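Local coordinates for transcriptional regulator (Thermus thermophilus, PDB 2H0A), which probably acts as a transcription repressor of the CcpA type, with a periplasmic-binding-protein-like core, at residues A241-E246 and P254-R259. Numbering follows the deposited sequence.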
loop_
_atom_site.group_PDB
_atom_site.type_symbol
_atom_site.label_atom_id
_atom_site.label_comp_id
_atom_site.label_asym_id
_atom_site.label_seq_id
_atom_site.Cartn_x
_atom_site.Cartn_y
_atom_site.Cartn_z
ATOM N N ALA A 241 23.237 11.732 -2.150
ATOM C CA ALA A 241 23.204 13.179 -2.271
ATOM C C ALA A 241 24.603 13.747 -2.554
ATOM O O ALA A 241 24.778 14.542 -3.481
ATOM C CB ALA A 241 22.628 13.797 -0.994
ATOM N N GLN A 242 25.593 13.333 -1.763
ATOM C CA GLN A 242 26.964 13.814 -1.927
ATOM C C GLN A 242 27.506 13.602 -3.330
ATOM O O GLN A 242 28.091 14.510 -3.911
ATOM C CB GLN A 242 27.898 13.137 -0.920
ATOM C CG GLN A 242 29.367 13.552 -1.065
ATOM C CD GLN A 242 29.641 15.017 -0.709
ATOM O OE1 GLN A 242 30.637 15.594 -1.160
ATOM N NE2 GLN A 242 28.775 15.613 0.109
ATOM N N LEU A 243 27.321 12.403 -3.869
ATOM C CA LEU A 243 27.790 12.093 -5.215
ATOM C C LEU A 243 27.158 13.062 -6.187
ATOM O O LEU A 243 27.832 13.598 -7.063
ATOM C CB LEU A 243 27.408 10.664 -5.618
ATOM C CG LEU A 243 28.100 9.487 -4.924
ATOM C CD1 LEU A 243 27.352 8.211 -5.229
ATOM C CD2 LEU A 243 29.537 9.384 -5.388
ATOM N N LEU A 244 25.857 13.284 -6.020
ATOM C CA LEU A 244 25.107 14.190 -6.881
ATOM C C LEU A 244 25.728 15.579 -6.873
ATOM O O LEU A 244 25.936 16.174 -7.931
ATOM C CB LEU A 244 23.654 14.276 -6.417
ATOM C CG LEU A 244 22.717 15.070 -7.325
ATOM C CD1 LEU A 244 22.603 14.381 -8.669
ATOM C CD2 LEU A 244 21.361 15.188 -6.672
ATOM N N LEU A 245 26.008 16.084 -5.673
ATOM C CA LEU A 245 26.621 17.396 -5.484
ATOM C C LEU A 245 27.933 17.471 -6.227
ATOM O O LEU A 245 28.183 18.411 -6.986
ATOM C CB LEU A 245 26.909 17.653 -4.011
ATOM C CG LEU A 245 25.811 18.224 -3.120
ATOM C CD1 LEU A 245 26.365 18.380 -1.712
ATOM C CD2 LEU A 245 25.344 19.575 -3.665
ATOM N N GLU A 246 28.782 16.478 -5.985
ATOM C CA GLU A 246 30.083 16.426 -6.630
ATOM C C GLU A 246 29.880 16.578 -8.124
ATOM O O GLU A 246 30.579 17.340 -8.783
ATOM C CB GLU A 246 30.775 15.099 -6.310
ATOM C CG GLU A 246 31.437 15.073 -4.940
ATOM C CD GLU A 246 31.612 13.668 -4.387
ATOM O OE1 GLU A 246 31.622 12.700 -5.174
ATOM O OE2 GLU A 246 31.748 13.531 -3.154
ATOM N N PRO A 254 34.108 8.580 -15.075
ATOM C CA PRO A 254 33.107 7.555 -15.386
ATOM C C PRO A 254 32.156 7.256 -14.220
ATOM O O PRO A 254 32.411 7.627 -13.074
ATOM C CB PRO A 254 33.963 6.351 -15.787
ATOM C CG PRO A 254 35.196 6.532 -14.981
ATOM C CD PRO A 254 35.467 8.016 -15.097
ATOM N N PRO A 255 31.031 6.593 -14.513
ATOM C CA PRO A 255 30.025 6.231 -13.511
ATOM C C PRO A 255 30.647 5.580 -12.279
ATOM O O PRO A 255 31.289 4.533 -12.371
ATOM C CB PRO A 255 29.124 5.265 -14.273
ATOM C CG PRO A 255 29.161 5.825 -15.652
ATOM C CD PRO A 255 30.626 6.131 -15.853
ATOM N N ARG A 256 30.451 6.199 -11.123
ATOM C CA ARG A 256 30.996 5.659 -9.888
ATOM C C ARG A 256 30.038 4.666 -9.248
ATOM O O ARG A 256 28.926 4.454 -9.729
ATOM C CB ARG A 256 31.312 6.786 -8.914
ATOM C CG ARG A 256 32.388 7.713 -9.414
ATOM C CD ARG A 256 32.444 8.949 -8.558
ATOM N NE ARG A 256 31.187 9.686 -8.606
ATOM C CZ ARG A 256 30.940 10.780 -7.893
ATOM N NH1 ARG A 256 31.864 11.262 -7.075
ATOM N NH2 ARG A 256 29.769 11.394 -7.997
ATOM N N GLU A 257 30.474 4.070 -8.147
ATOM C CA GLU A 257 29.677 3.069 -7.466
ATOM C C GLU A 257 30.052 2.984 -5.984
ATOM O O GLU A 257 31.229 3.064 -5.630
ATOM C CB GLU A 257 29.909 1.738 -8.178
ATOM C CG GLU A 257 29.317 0.526 -7.525
ATOM C CD GLU A 257 29.658 -0.754 -8.272
ATOM O OE1 GLU A 257 29.107 -0.974 -9.375
ATOM O OE2 GLU A 257 30.487 -1.536 -7.758
ATOM N N VAL A 258 29.045 2.854 -5.122
ATOM C CA VAL A 258 29.262 2.745 -3.676
ATOM C C VAL A 258 28.341 1.684 -3.076
ATOM O O VAL A 258 27.117 1.767 -3.181
ATOM C CB VAL A 258 29.031 4.098 -2.953
ATOM C CG1 VAL A 258 29.058 3.898 -1.447
ATOM C CG2 VAL A 258 30.120 5.084 -3.342
ATOM N N ARG A 259 28.953 0.690 -2.442
ATOM C CA ARG A 259 28.241 -0.429 -1.846
ATOM C C ARG A 259 28.234 -0.418 -0.318
ATOM O O ARG A 259 29.282 -0.312 0.330
ATOM C CB ARG A 259 28.857 -1.731 -2.373
ATOM C CG ARG A 259 28.620 -2.978 -1.551
ATOM C CD ARG A 259 29.412 -4.142 -2.152
ATOM N NE ARG A 259 29.397 -5.329 -1.304
ATOM C CZ ARG A 259 30.087 -5.460 -0.173
ATOM N NH1 ARG A 259 30.871 -4.476 0.256
ATOM N NH2 ARG A 259 29.962 -6.567 0.547
#
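Arg256 starts with CG anti to its carbonyl carbon and bends at chi3 (-61°), which carries its guanidinium to helix residues Leu243 and Glu246; Leu243, with CG likewise anti to its carbonyl carbon, brings CD2 over the centre of one guanidinium face, where a branched aliphatic group can pack without competing for the N-H donors at the edge. NH2 of Arg256 donates to the carbonyl O of Leu243 at 3.1 Å. That oxygen lies in the guanidinium plane, but the donor sits 37° out of the carbonyl plane and the bond is bent. The extended chain of Glu246 takes OE1 to a salt bridge with Arg256 NH1, with the carboxylate plane turned 61° from the guanidinium. The contact joins helix 233-248 to the residue just before strand 257-265, within the periplasmic-binding-protein-like fold, as in LacI/GalR regulators such as CcpA. Arginine suits this place because its long chain spans from the loop just ahead of strand 257-265 to the helix, and its several donors serve the backbone oxygen, Glu246 and a second carboxylate, Asp92, which forms a salt bridge with NH2. Leucine suits the inner side of the helix, where Leu243 also packs on Val82 of strand 81-84 and Val94 of strand 92-96.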